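Local atomic coordinates of 2-c-methyl-d-erythritol 4-phosphate cytidylyltransferase (Streptococcus pneumoniae, PDB entry 2VSH), a protein that catalyses transfer of the cytidylyl group of CTP to D-ribitol 5-phosphate, supplying CDP-activated ribitol for teichoic acid precursors. Residues A[33-38]-A[63-68]; A[180-185]-A[198-203]; A[164-169]-A[208-213]. All blocks are in the same frame, centred on the assembly; numbering follows the deposited sequence.

The three contacts lie around one mixed sheet of the GT-A-like cytidylyltransferase fold. Interaction 1 joins two helices of the parallel, nucleotide-binding half, and its nearest atoms are about 12 Å from interaction 3 and about 17 Å from interaction 2, both across the centre of the chain. Interactions 2 and 3 touch, V202 CG2 meeting V208 CG2 at 3.6 Å, and interaction 2 is nested in the loop that interaction 3 closes; both also reach the second subunit. Interaction 2 comes closest to the probable CTP site, the side chain of Y183 lying within about 3 Å of that of T88; those of Q169 and L65 stay about 9 Å from those of R86 and A9.

Interaction 1 (A[33-38]-A[63-68]); sequences ILIHTI and EDLVDK
I35 of helix 33-42 and L65 of helix 59-69 form the point where two neighbouring helices of the Rossmann-like half of the enzyme meet, without a hydrogen bond between them. The I35 and L65 CA atoms are 7.5 Å apart. The isoleucine meets backbone as well as side chain: its CD1 methyl rests on the L65 peptide, 3.8 Å from L65 O and 4.3 Å from V66 N, and lies 4.1 Å from L65 CB. The torsions explain this approach. CG1 stands opposite the carbonyl carbon of I35 (chi1 -68°), and a second bend (chi2 -58°) turns CD1 toward helix 59-69, so a single methyl leads the approach.

In the fold, these helices are the connections of two successive beta-alpha-beta crossovers: helix 33-42 leads into strand 50-54, and helix 59-69 links that strand to 77-81. Aliphatic residues suit L34, I38 and V66, which also cover the sheet. L34 packs on I7 and A9 of strand 3-9, while I38 and V66 share I77 of strand 77-81. These three residues flank the I35 contact more loosely, with I38 CD1 and V66 CG2 4.7 Å apart. The branches of L65 are directed away from the I35 methyl, and its side chain also packs on F25 and P32. On another side of helix 33-42, T37 OG1 is hydrogen-bonded to the carbonyl oxygen of S114, a residue of the probable CTP site.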
ATOM      1  N   ILE A  33      10.053  18.171  -8.659  1.00 21.51           N
ATOM      2  CA  ILE A  33       9.003  17.189  -8.925  1.00 20.54           C
ATOM      3  C   ILE A  33       7.779  17.829  -9.574  1.00 19.84           C
ATOM      4  O   ILE A  33       7.232  17.292 -10.560  1.00 20.56           O
ATOM      5  CB  ILE A  33       8.629  16.382  -7.635  1.00 20.63           C
ATOM      6  CG1 ILE A  33       9.808  15.480  -7.234  1.00 20.89           C
ATOM      7  CG2 ILE A  33       7.366  15.523  -7.881  1.00 16.36           C
ATOM      8  CD1 ILE A  33       9.785  14.951  -5.783  1.00 22.32           C
ATOM      9  N   LEU A  34       7.351  18.980  -9.045  1.00 19.94           N
ATOM     10  CA  LEU A  34       6.188  19.683  -9.585  1.00 19.46           C
ATOM     11  C   LEU A  34       6.326  19.964 -11.080  1.00 19.42           C
ATOM     12  O   LEU A  34       5.355  19.858 -11.838  1.00 18.74           O
ATOM     13  CB  LEU A  34       5.950  21.010  -8.839  1.00 19.50           C
ATOM     14  CG  LEU A  34       4.828  21.903  -9.381  1.00 19.76           C
ATOM     15  CD1 LEU A  34       3.433  21.228  -9.321  1.00 17.96           C
ATOM     16  CD2 LEU A  34       4.815  23.261  -8.680  1.00 19.81           C
ATOM     17  N   ILE A  35       7.536  20.331 -11.484  1.00 20.39           N
ATOM     18  CA  ILE A  35       7.829  20.656 -12.888  1.00 21.20           C
ATOM     19  C   ILE A  35       7.703  19.424 -13.796  1.00 21.53           C
ATOM     20  O   ILE A  35       7.103  19.514 -14.875  1.00 21.01           O
ATOM     21  CB  ILE A  35       9.199  21.339 -13.029  1.00 21.52           C
ATOM     22  CG1 ILE A  35       9.170  22.742 -12.390  1.00 21.35           C
ATOM     23  CG2 ILE A  35       9.651  21.381 -14.504  1.00 22.17           C
ATOM     24  CD1 ILE A  35       8.090  23.718 -12.974  1.00 21.00           C
ATOM     25  N   HIS A  36       8.266  18.298 -13.349  1.00 22.40           N
ATOM     26  CA  HIS A  36       8.141  17.019 -14.052  1.00 23.16           C
ATOM     27  C   HIS A  36       6.675  16.718 -14.328  1.00 22.24           C
ATOM     28  O   HIS A  36       6.307  16.283 -15.431  1.00 23.07           O
ATOM     29  CB  HIS A  36       8.686  15.871 -13.203  1.00 23.47           C
ATOM     30  CG  HIS A  36      10.173  15.813 -13.126  1.00 25.62           C
ATOM     31  ND1 HIS A  36      10.945  15.229 -14.106  1.00 28.13           N
ATOM     32  CD2 HIS A  36      11.034  16.243 -12.174  1.00 25.24           C
ATOM     33  CE1 HIS A  36      12.219  15.321 -13.772  1.00 30.30           C
ATOM     34  NE2 HIS A  36      12.300  15.928 -12.603  1.00 29.19           N
ATOM     35  N   THR A  37       5.845  16.933 -13.308  1.00 21.19           N
ATOM     36  CA  THR A  37       4.422  16.603 -13.368  1.00 20.05           C
ATOM     37  C   THR A  37       3.682  17.529 -14.348  1.00 20.37           C
ATOM     38  O   THR A  37       2.897  17.068 -15.187  1.00 21.34           O
ATOM     39  CB  THR A  37       3.773  16.697 -11.951  1.00 19.01           C
ATOM     40  OG1 THR A  37       4.442  15.798 -11.053  1.00 18.35           O
ATOM     41  CG2 THR A  37       2.293  16.325 -12.008  1.00 18.00           C
ATOM     42  N   ILE A  38       3.926  18.830 -14.238  1.00 20.84           N
ATOM     43  CA  ILE A  38       3.318  19.807 -15.160  1.00 21.63           C
ATOM     44  C   ILE A  38       3.727  19.509 -16.617  1.00 23.72           C
ATOM     45  O   ILE A  38       2.882  19.544 -17.520  1.00 23.49           O
ATOM     46  CB  ILE A  38       3.675  21.254 -14.788  1.00 21.53           C
ATOM     47  CG1 ILE A  38       3.032  21.655 -13.459  1.00 21.35           C
ATOM     48  CG2 ILE A  38       3.216  22.223 -15.891  1.00 21.15           C
ATOM     49  CD1 ILE A  38       3.557  22.997 -12.886  1.00 20.70           C
ATOM     50  N   GLU A  63       5.418  30.184  -9.267  1.00 24.37           N
ATOM     51  CA  GLU A  63       5.522  31.044 -10.455  1.00 26.14           C
ATOM     52  C   GLU A  63       6.976  31.235 -10.910  1.00 26.93           C
ATOM     53  O   GLU A  63       7.251  31.237 -12.112  1.00 27.00           O
ATOM     54  CB  GLU A  63       4.814  32.394 -10.233  1.00 26.99           C
ATOM     55  CG  GLU A  63       3.308  32.232 -10.024  1.00 27.20           C
ATOM     56  CD  GLU A  63       2.560  33.526  -9.748  1.00 29.69           C
ATOM     57  OE1 GLU A  63       3.081  34.405  -9.021  1.00 33.90           O
ATOM     58  OE2 GLU A  63       1.420  33.651 -10.262  1.00 33.32           O
ATOM     59  N   ASP A  64       7.903  31.378  -9.958  1.00 27.66           N
ATOM     60  CA  ASP A  64       9.331  31.412 -10.274  1.00 29.26           C
ATOM     61  C   ASP A  64       9.766  30.132 -11.009  1.00 28.22           C
ATOM     62  O   ASP A  64      10.485  30.195 -12.010  1.00 29.04           O
ATOM     63  CB  ASP A  64      10.194  31.591  -9.003  1.00 30.35           C
ATOM     64  CG  ASP A  64      10.073  32.979  -8.381  1.00 33.65           C
ATOM     65  OD1 ASP A  64       9.438  33.860  -8.993  1.00 34.37           O
ATOM     66  OD2 ASP A  64      10.628  33.192  -7.268  1.00 37.26           O
ATOM     67  N   LEU A  65       9.330  28.982 -10.503  1.00 26.26           N
ATOM     68  CA  LEU A  65       9.679  27.679 -11.085  1.00 25.78           C
ATOM     69  C   LEU A  65       9.211  27.542 -12.543  1.00 25.75           C
ATOM     70  O   LEU A  65       9.953  27.046 -13.401  1.00 26.15           O
ATOM     71  CB  LEU A  65       9.091  26.555 -10.235  1.00 24.65           C
ATOM     72  CG  LEU A  65       9.917  25.800  -9.183  1.00 25.21           C
ATOM     73  CD1 LEU A  65      11.182  26.515  -8.666  1.00 27.92           C
ATOM     74  CD2 LEU A  65       9.020  25.343  -8.044  1.00 24.73           C
ATOM     75  N   VAL A  66       7.988  27.989 -12.809  1.00 25.65           N
ATOM     76  CA  VAL A  66       7.438  28.042 -14.176  1.00 26.02           C
ATOM     77  C   VAL A  66       8.261  28.969 -15.068  1.00 27.68           C
ATOM     78  O   VAL A  66       8.636  28.590 -16.183  1.00 28.07           O
ATOM     79  CB  VAL A  66       5.953  28.461 -14.177  1.00 25.72           C
ATOM     80  CG1 VAL A  66       5.448  28.748 -15.609  1.00 25.72           C
ATOM     81  CG2 VAL A  66       5.112  27.393 -13.505  1.00 23.44           C
ATOM     82  N   ASP A  67       8.568  30.167 -14.572  1.00 29.09           N
ATOM     83  CA  ASP A  67       9.415  31.101 -15.311  1.00 31.05           C
ATOM     84  C   ASP A  67      10.755  30.472 -15.642  1.00 31.63           C
ATOM     85  O   ASP A  67      11.270  30.630 -16.752  1.00 32.65           O
ATOM     86  CB  ASP A  67       9.632  32.394 -14.518  1.00 32.54           C
ATOM     87  CG  ASP A  67       8.432  33.315 -14.550  1.00 34.57           C
ATOM     88  OD1 ASP A  67       7.503  33.073 -15.347  1.00 35.03           O
ATOM     89  OD2 ASP A  67       8.418  34.300 -13.776  1.00 38.29           O
ATOM     90  N   LYS A  68      11.315  29.754 -14.669  1.00 30.64           N
ATOM     91  CA  LYS A  68      12.658  29.195 -14.775  1.00 31.39           C
ATOM     92  C   LYS A  68      12.701  27.919 -15.614  1.00 30.77           C
ATOM     93  O   LYS A  68      13.593  27.753 -16.449  1.00 31.00           O
ATOM     94  CB  LYS A  68      13.220  28.881 -13.386  1.00 31.25           C
ATOM     95  CG  LYS A  68      14.700  28.469 -13.400  1.00 33.69           C
ATOM     96  CD  LYS A  68      15.206  28.095 -12.017  1.00 32.89           C
ATOM     97  CE  LYS A  68      16.722  28.187 -11.928  1.00 36.89           C
ATOM     98  NZ  LYS A  68      17.419  27.371 -12.960  1.00 38.37           N
TER

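Interaction 2 (A[180-185]-A[198-203]); sequences MDLYGS and CKIFVI
L182 and Y183 of helix 176-184 pack on I200 and F201 of helix 197-203 in a nearly perpendicular helix-helix contact, wholly apolar, beside the main sheet. The short axes approach to 10.0 Å at 81°, so the meeting is confined to one spot. L182 fills it. Its CB lies 3.8 Å from I200 CG2, and its CD1 sits over one face of the F201 ring, 3.9 Å from the centroid and 16° off the normal, a CH-pi contact. The leucine is extended beyond CB (chi2 -177°), carrying that methyl out to the phenylalanine.

I200 uses both branches: CG2 takes the leucine, while CD1 reaches the edge of the Y183 ring, 3.9 Å from Y183 CD1. The helices belong to the segment between strands 165-175 and 208-212 of the sheet, and F201 also packs on V208 of strand 208-212 and A136 of strand 136-142. Y183 lies beside T88 of the probable CTP site, its hydroxyl making a weak hydrogen bond with T88 OG1, and K191 makes a cation-pi contact with its ring. After the leucine, the chain turns: S185 OG donates to L182 O at 2.7 Å, an oxygen that also accepts from S185 N.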
ATOM      1  N   MET A 180     -18.576  20.833  -8.277  1.00 21.20           N
ATOM      2  CA  MET A 180     -19.073  21.959  -7.482  1.00 22.02           C
ATOM      3  C   MET A 180     -20.434  21.698  -6.859  1.00 23.66           C
ATOM      4  O   MET A 180     -20.614  21.906  -5.661  1.00 24.32           O
ATOM      5  CB  MET A 180     -19.094  23.261  -8.290  1.00 22.40           C
ATOM      6  CG  MET A 180     -17.715  23.679  -8.779  1.00 21.29           C
ATOM      7  SD  MET A 180     -16.583  24.181  -7.456  1.00 23.38           S
ATOM      8  CE  MET A 180     -17.002  25.921  -7.318  1.00 23.23           C
ATOM      9  N   ASP A 181     -21.389  21.244  -7.672  1.00 24.49           N
ATOM     10  CA  ASP A 181     -22.717  20.920  -7.181  1.00 26.38           C
ATOM     11  C   ASP A 181     -22.728  19.884  -6.044  1.00 25.73           C
ATOM     12  O   ASP A 181     -23.371  20.096  -5.021  1.00 25.75           O
ATOM     13  CB  ASP A 181     -23.613  20.476  -8.346  1.00 27.31           C
ATOM     14  CG  ASP A 181     -23.923  21.619  -9.305  1.00 30.19           C
ATOM     15  OD1 ASP A 181     -23.699  22.789  -8.914  1.00 33.06           O
ATOM     16  OD2 ASP A 181     -24.389  21.360 -10.437  1.00 32.43           O
ATOM     17  N   LEU A 182     -22.015  18.777  -6.226  1.00 25.14           N
ATOM     18  CA  LEU A 182     -22.010  17.700  -5.235  1.00 25.53           C
ATOM     19  C   LEU A 182     -21.256  18.075  -3.964  1.00 25.68           C
ATOM     20  O   LEU A 182     -21.720  17.804  -2.860  1.00 26.23           O
ATOM     21  CB  LEU A 182     -21.394  16.436  -5.830  1.00 24.44           C
ATOM     22  CG  LEU A 182     -22.160  15.758  -6.955  1.00 25.02           C
ATOM     23  CD1 LEU A 182     -21.407  14.507  -7.316  1.00 24.77           C
ATOM     24  CD2 LEU A 182     -23.615  15.447  -6.536  1.00 26.56           C
ATOM     25  N   TYR A 183     -20.079  18.676  -4.134  1.00 25.32           N
ATOM     26  CA  TYR A 183     -19.269  19.128  -3.006  1.00 25.04           C
ATOM     27  C   TYR A 183     -19.997  20.187  -2.206  1.00 25.94           C
ATOM     28  O   TYR A 183     -19.927  20.195  -0.977  1.00 26.64           O
ATOM     29  CB  TYR A 183     -17.945  19.675  -3.525  1.00 24.97           C
ATOM     30  CG  TYR A 183     -16.992  20.177  -2.462  1.00 25.16           C
ATOM     31  CD1 TYR A 183     -16.358  19.294  -1.592  1.00 24.35           C
ATOM     32  CD2 TYR A 183     -16.711  21.536  -2.343  1.00 25.36           C
ATOM     33  CE1 TYR A 183     -15.474  19.757  -0.626  1.00 24.36           C
ATOM     34  CE2 TYR A 183     -15.816  22.004  -1.376  1.00 25.80           C
ATOM     35  CZ  TYR A 183     -15.212  21.112  -0.526  1.00 24.71           C
ATOM     36  OH  TYR A 183     -14.332  21.580   0.427  1.00 26.62           O
ATOM     37  N   GLY A 184     -20.710  21.069  -2.915  1.00 26.47           N
ATOM     38  CA  GLY A 184     -21.466  22.149  -2.300  1.00 26.83           C
ATOM     39  C   GLY A 184     -22.603  21.667  -1.429  1.00 27.54           C
ATOM     40  O   GLY A 184     -23.060  22.399  -0.565  1.00 27.71           O
ATOM     41  N   SER A 185     -23.056  20.433  -1.660  1.00 28.21           N
ATOM     42  CA  SER A 185     -24.196  19.865  -0.937  1.00 29.42           C
ATOM     43  C   SER A 185     -23.787  19.204   0.382  1.00 29.17           C
ATOM     44  O   SER A 185     -24.632  18.638   1.079  1.00 30.52           O
ATOM     45  CB  SER A 185     -24.929  18.847  -1.817  1.00 30.20           C
ATOM     46  OG  SER A 185     -24.212  17.620  -1.842  1.00 30.05           O
ATOM     47  N   CYS A 198     -13.546  11.314  -5.857  1.00 23.59           N
ATOM     48  CA  CYS A 198     -14.354  10.221  -6.404  1.00 23.74           C
ATOM     49  C   CYS A 198     -15.372   9.660  -5.397  1.00 23.63           C
ATOM     50  O   CYS A 198     -16.487   9.302  -5.777  1.00 24.44           O
ATOM     51  CB  CYS A 198     -13.461   9.115  -6.969  1.00 23.51           C
ATOM     52  SG  CYS A 198     -12.572   9.672  -8.469  1.00 24.62           S
ATOM     53  N   LYS A 199     -14.987   9.589  -4.129  1.00 22.89           N
ATOM     54  CA  LYS A 199     -15.893   9.150  -3.044  1.00 24.18           C
ATOM     55  C   LYS A 199     -17.197   9.961  -3.009  1.00 24.07           C
ATOM     56  O   LYS A 199     -18.270   9.411  -2.779  1.00 26.01           O
ATOM     57  CB  LYS A 199     -15.169   9.217  -1.688  1.00 24.18           C
ATOM     58  CG  LYS A 199     -16.000   8.878  -0.451  1.00 28.11           C
ATOM     59  CD  LYS A 199     -16.663   7.508  -0.543  1.00 32.44           C
ATOM     60  CE  LYS A 199     -17.390   7.131   0.738  1.00 36.70           C
ATOM     61  NZ  LYS A 199     -16.432   6.752   1.827  1.00 39.97           N
ATOM     62  N   ILE A 200     -17.095  11.265  -3.254  1.00 23.27           N
ATOM     63  CA  ILE A 200     -18.254  12.155  -3.254  1.00 23.39           C
ATOM     64  C   ILE A 200     -19.200  11.766  -4.384  1.00 23.81           C
ATOM     65  O   ILE A 200     -20.399  11.716  -4.176  1.00 25.34           O
ATOM     66  CB  ILE A 200     -17.845  13.633  -3.391  1.00 22.80           C
ATOM     67  CG1 ILE A 200     -16.963  14.063  -2.209  1.00 22.14           C
ATOM     68  CG2 ILE A 200     -19.071  14.554  -3.507  1.00 23.51           C
ATOM     69  CD1 ILE A 200     -16.348  15.440  -2.404  1.00 23.31           C
ATOM     70  N   PHE A 201     -18.657  11.488  -5.571  1.00 23.18           N
ATOM     71  CA  PHE A 201     -19.470  11.009  -6.697  1.00 23.25           C
ATOM     72  C   PHE A 201     -20.081   9.639  -6.377  1.00 23.91           C
ATOM     73  O   PHE A 201     -21.270   9.415  -6.611  1.00 25.05           O
ATOM     74  CB  PHE A 201     -18.646  10.964  -8.011  1.00 22.28           C
ATOM     75  CG  PHE A 201     -18.393  12.333  -8.638  1.00 20.64           C
ATOM     76  CD1 PHE A 201     -17.395  13.176  -8.136  1.00 19.02           C
ATOM     77  CD2 PHE A 201     -19.133  12.756  -9.734  1.00 21.02           C
ATOM     78  CE1 PHE A 201     -17.145  14.450  -8.707  1.00 19.38           C
ATOM     79  CE2 PHE A 201     -18.905  14.028 -10.327  1.00 21.59           C
ATOM     80  CZ  PHE A 201     -17.899  14.876  -9.801  1.00 20.49           C
ATOM     81  N   VAL A 202     -19.274   8.729  -5.829  1.00 23.93           N
ATOM     82  CA  VAL A 202     -19.736   7.367  -5.512  1.00 24.47           C
ATOM     83  C   VAL A 202     -20.917   7.357  -4.519  1.00 26.20           C
ATOM     84  O   VAL A 202     -21.949   6.710  -4.763  1.00 26.92           O
ATOM     85  CB  VAL A 202     -18.545   6.463  -5.042  1.00 24.39           C
ATOM     86  CG1 VAL A 202     -19.013   5.171  -4.428  1.00 24.29           C
ATOM     87  CG2 VAL A 202     -17.620   6.170  -6.211  1.00 22.53           C
ATOM     88  N   ILE A 203     -20.776   8.107  -3.433  1.00 26.93           N
ATOM     89  CA  ILE A 203     -21.795   8.150  -2.379  1.00 28.68           C
ATOM     90  C   ILE A 203     -23.077   8.866  -2.810  1.00 29.76           C
ATOM     91  O   ILE A 203     -24.149   8.617  -2.253  1.00 30.15           O
ATOM     92  CB  ILE A 203     -21.237   8.715  -1.027  1.00 28.38           C
ATOM     93  CG1 ILE A 203     -22.130   8.277   0.137  1.00 31.02           C
ATOM     94  CG2 ILE A 203     -21.051  10.244  -1.059  1.00 27.16           C
ATOM     95  CD1 ILE A 203     -21.485   8.449   1.497  1.00 33.67           C
TER

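Interaction 3 (A[164-169]-A[208-213]); sequences HLYQGQ and VALAKG
L210 CD1 lies over one face of the Y166 ring, and Q169 OE1 comes up against the backbone of G213; these two touches make up the contact. The leucine methyl is 4.2 Å from the ring centroid and 17° off its normal, a CH-pi contact displaced toward the rim, with Y166 CZ nearest at 4.0 Å. The two side chains cross at about a right angle, the extended leucine (chi2 -180°) meeting the ring with its end. An aromatic residue suits this place because its broad face can accept a methyl sent from a strand that is not its neighbour. The second touch depends on a bare backbone: with no side chain at G213, Q169 OE1 approaches G213 CA to 3.2 Å.

The strands that hold these residues, 165-175 and 208-212, are separated in the mixed sheet by strand 136-142, so each contact spans the middle strand, and the Y166 and L210 CA atoms are 9.5 Å apart. The touching parts run 63° from one another. Strand 136-142 bonds to both: Q169 pairs with T139, and A209 with A136 and D138. V140 lies against Y166.

Further out, the Q169 amide is fixed at both ends, its OE1 accepting from N217 ND2 and its NE2 donating to the E214 carbonyl oxygen; a weak bond to Q167 OE1 (3.3 Å) adds to the latter. K212 O accepts from R122 NH1. At the other end, L165 and Y166 pair antiparallel with a strand of the second subunit, carrying the sheet across the interface, and I156 of that subunit packs on L210.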
ATOM      1  N   HIS A 164     -11.710  -7.769  -5.538  1.00 39.57           N
ATOM      2  CA  HIS A 164     -12.452  -6.558  -5.889  1.00 36.91           C
ATOM      3  C   HIS A 164     -11.807  -5.278  -5.389  1.00 32.88           C
ATOM      4  O   HIS A 164     -12.435  -4.220  -5.404  1.00 31.82           O
ATOM      5  CB  HIS A 164     -13.898  -6.658  -5.381  1.00 38.73           C
ATOM      6  CG  HIS A 164     -14.657  -7.811  -5.958  1.00 43.33           C
ATOM      7  ND1 HIS A 164     -15.434  -8.651  -5.189  1.00 46.92           N
ATOM      8  CD2 HIS A 164     -14.739  -8.277  -7.227  1.00 45.67           C
ATOM      9  CE1 HIS A 164     -15.967  -9.582  -5.959  1.00 50.58           C
ATOM     10  NE2 HIS A 164     -15.566  -9.374  -7.202  1.00 51.57           N
ATOM     11  N   LEU A 165     -10.553  -5.368  -4.955  1.00 31.54           N
ATOM     12  CA  LEU A 165      -9.857  -4.216  -4.409  1.00 28.51           C
ATOM     13  C   LEU A 165      -8.830  -3.653  -5.384  1.00 27.82           C
ATOM     14  O   LEU A 165      -8.161  -4.388  -6.101  1.00 28.97           O
ATOM     15  CB  LEU A 165      -9.204  -4.542  -3.056  1.00 28.27           C
ATOM     16  CG  LEU A 165     -10.127  -5.050  -1.929  1.00 29.10           C
ATOM     17  CD1 LEU A 165      -9.321  -5.399  -0.668  1.00 28.42           C
ATOM     18  CD2 LEU A 165     -11.251  -4.048  -1.602  1.00 27.88           C
ATOM     19  N   TYR A 166      -8.739  -2.332  -5.396  1.00 25.89           N
ATOM     20  CA  TYR A 166      -7.842  -1.599  -6.279  1.00 25.54           C
ATOM     21  C   TYR A 166      -7.130  -0.563  -5.441  1.00 24.87           C
ATOM     22  O   TYR A 166      -7.695  -0.063  -4.462  1.00 24.41           O
ATOM     23  CB  TYR A 166      -8.643  -0.913  -7.394  1.00 25.00           C
ATOM     24  CG  TYR A 166      -9.297  -1.899  -8.354  1.00 26.30           C
ATOM     25  CD1 TYR A 166     -10.545  -2.453  -8.071  1.00 27.78           C
ATOM     26  CD2 TYR A 166      -8.657  -2.286  -9.534  1.00 27.09           C
ATOM     27  CE1 TYR A 166     -11.140  -3.365  -8.934  1.00 28.96           C
ATOM     28  CE2 TYR A 166      -9.246  -3.186 -10.411  1.00 28.96           C
ATOM     29  CZ  TYR A 166     -10.491  -3.720 -10.105  1.00 30.84           C
ATOM     30  OH  TYR A 166     -11.084  -4.616 -10.965  1.00 33.67           O
ATOM     31  N   GLN A 167      -5.875  -0.281  -5.782  1.00 25.29           N
ATOM     32  CA  GLN A 167      -5.169   0.849  -5.192  1.00 25.19           C
ATOM     33  C   GLN A 167      -5.536   2.108  -5.983  1.00 24.18           C
ATOM     34  O   GLN A 167      -5.382   2.157  -7.215  1.00 23.48           O
ATOM     35  CB  GLN A 167      -3.652   0.629  -5.210  1.00 27.77           C
ATOM     36  CG  GLN A 167      -2.834   1.858  -4.824  1.00 30.44           C
ATOM     37  CD  GLN A 167      -1.382   1.768  -5.265  1.00 35.25           C
ATOM     38  OE1 GLN A 167      -0.935   2.510  -6.148  1.00 37.07           O
ATOM     39  NE2 GLN A 167      -0.639   0.853  -4.657  1.00 38.98           N
ATOM     40  N   GLY A 168      -6.048   3.105  -5.268  1.00 23.20           N
ATOM     41  CA  GLY A 168      -6.467   4.358  -5.873  1.00 23.08           C
ATOM     42  C   GLY A 168      -5.268   5.216  -6.180  1.00 24.56           C
ATOM     43  O   GLY A 168      -4.396   5.394  -5.340  1.00 25.72           O
ATOM     44  N   GLN A 169      -5.231   5.752  -7.397  1.00 18.90           N
ATOM     45  CA  GLN A 169      -4.184   6.670  -7.794  1.00 19.27           C
ATOM     46  C   GLN A 169      -4.848   7.950  -8.262  1.00 19.35           C
ATOM     47  O   GLN A 169      -6.017   8.172  -7.979  1.00 20.12           O
ATOM     48  CB  GLN A 169      -3.331   6.068  -8.910  1.00 19.56           C
ATOM     49  CG  GLN A 169      -2.731   4.693  -8.597  1.00 19.94           C
ATOM     50  CD  GLN A 169      -1.793   4.201  -9.704  1.00 21.50           C
ATOM     51  OE1 GLN A 169      -2.004   4.474 -10.892  1.00 19.16           O
ATOM     52  NE2 GLN A 169      -0.744   3.489  -9.310  1.00 21.38           N
ATOM     53  N   VAL A 208     -18.794   6.168 -11.634  1.00 25.83           N
ATOM     54  CA  VAL A 208     -17.362   6.436 -11.643  1.00 24.18           C
ATOM     55  C   VAL A 208     -16.625   5.252 -12.293  1.00 24.59           C
ATOM     56  O   VAL A 208     -16.487   4.182 -11.687  1.00 23.88           O
ATOM     57  CB  VAL A 208     -16.786   6.721 -10.227  1.00 23.36           C
ATOM     58  CG1 VAL A 208     -15.356   7.252 -10.324  1.00 22.40           C
ATOM     59  CG2 VAL A 208     -17.662   7.719  -9.445  1.00 23.16           C
ATOM     60  N   ALA A 209     -16.173   5.468 -13.527  1.00 23.85           N
ATOM     61  CA  ALA A 209     -15.442   4.463 -14.297  1.00 24.36           C
ATOM     62  C   ALA A 209     -14.026   4.290 -13.767  1.00 24.08           C
ATOM     63  O   ALA A 209     -13.446   5.231 -13.205  1.00 22.81           O
ATOM     64  CB  ALA A 209     -15.381   4.878 -15.757  1.00 24.54           C
ATOM     65  N   LEU A 210     -13.473   3.089 -13.948  1.00 24.41           N
ATOM     66  CA  LEU A 210     -12.087   2.828 -13.591  1.00 24.07           C
ATOM     67  C   LEU A 210     -11.187   3.112 -14.802  1.00 24.16           C
ATOM     68  O   LEU A 210     -11.459   2.632 -15.898  1.00 24.10           O
ATOM     69  CB  LEU A 210     -11.908   1.367 -13.132  1.00 24.51           C
ATOM     70  CG  LEU A 210     -12.777   0.900 -11.953  1.00 25.43           C
ATOM     71  CD1 LEU A 210     -12.489  -0.568 -11.594  1.00 27.60           C
ATOM     72  CD2 LEU A 210     -12.609   1.800 -10.740  1.00 25.23           C
ATOM     73  N   ALA A 211     -10.130   3.901 -14.600  1.00 23.17           N
ATOM     74  CA  ALA A 211      -9.065   4.034 -15.603  1.00 23.42           C
ATOM     75  C   ALA A 211      -7.841   3.276 -15.109  1.00 24.17           C
ATOM     76  O   ALA A 211      -7.594   3.188 -13.911  1.00 23.05           O
ATOM     77  CB  ALA A 211      -8.726   5.502 -15.867  1.00 22.11           C
ATOM     78  N   LYS A 212      -7.088   2.724 -16.051  1.00 26.14           N
ATOM     79  CA  LYS A 212      -5.929   1.905 -15.748  1.00 27.56           C
ATOM     80  C   LYS A 212      -4.779   2.818 -15.372  1.00 26.72           C
ATOM     81  O   LYS A 212      -4.340   3.649 -16.170  1.00 26.82           O
ATOM     82  CB  LYS A 212      -5.598   1.012 -16.964  1.00 28.57           C
ATOM     83  CG  LYS A 212      -4.287   0.231 -16.902  1.00 31.81           C
ATOM     84  CD  LYS A 212      -4.107  -0.631 -18.171  1.00 33.54           C
ATOM     85  CE  LYS A 212      -2.639  -0.723 -18.639  1.00 39.13           C
ATOM     86  NZ  LYS A 212      -1.725  -1.256 -17.589  1.00 39.21           N
ATOM     87  N   GLY A 213      -4.328   2.682 -14.131  1.00 26.40           N
ATOM     88  CA  GLY A 213      -3.139   3.368 -13.649  1.00 26.22           C
ATOM     89  C   GLY A 213      -1.901   2.597 -14.044  1.00 27.49           C
ATOM     90  O   GLY A 213      -1.917   1.843 -15.015  1.00 28.54           O
TER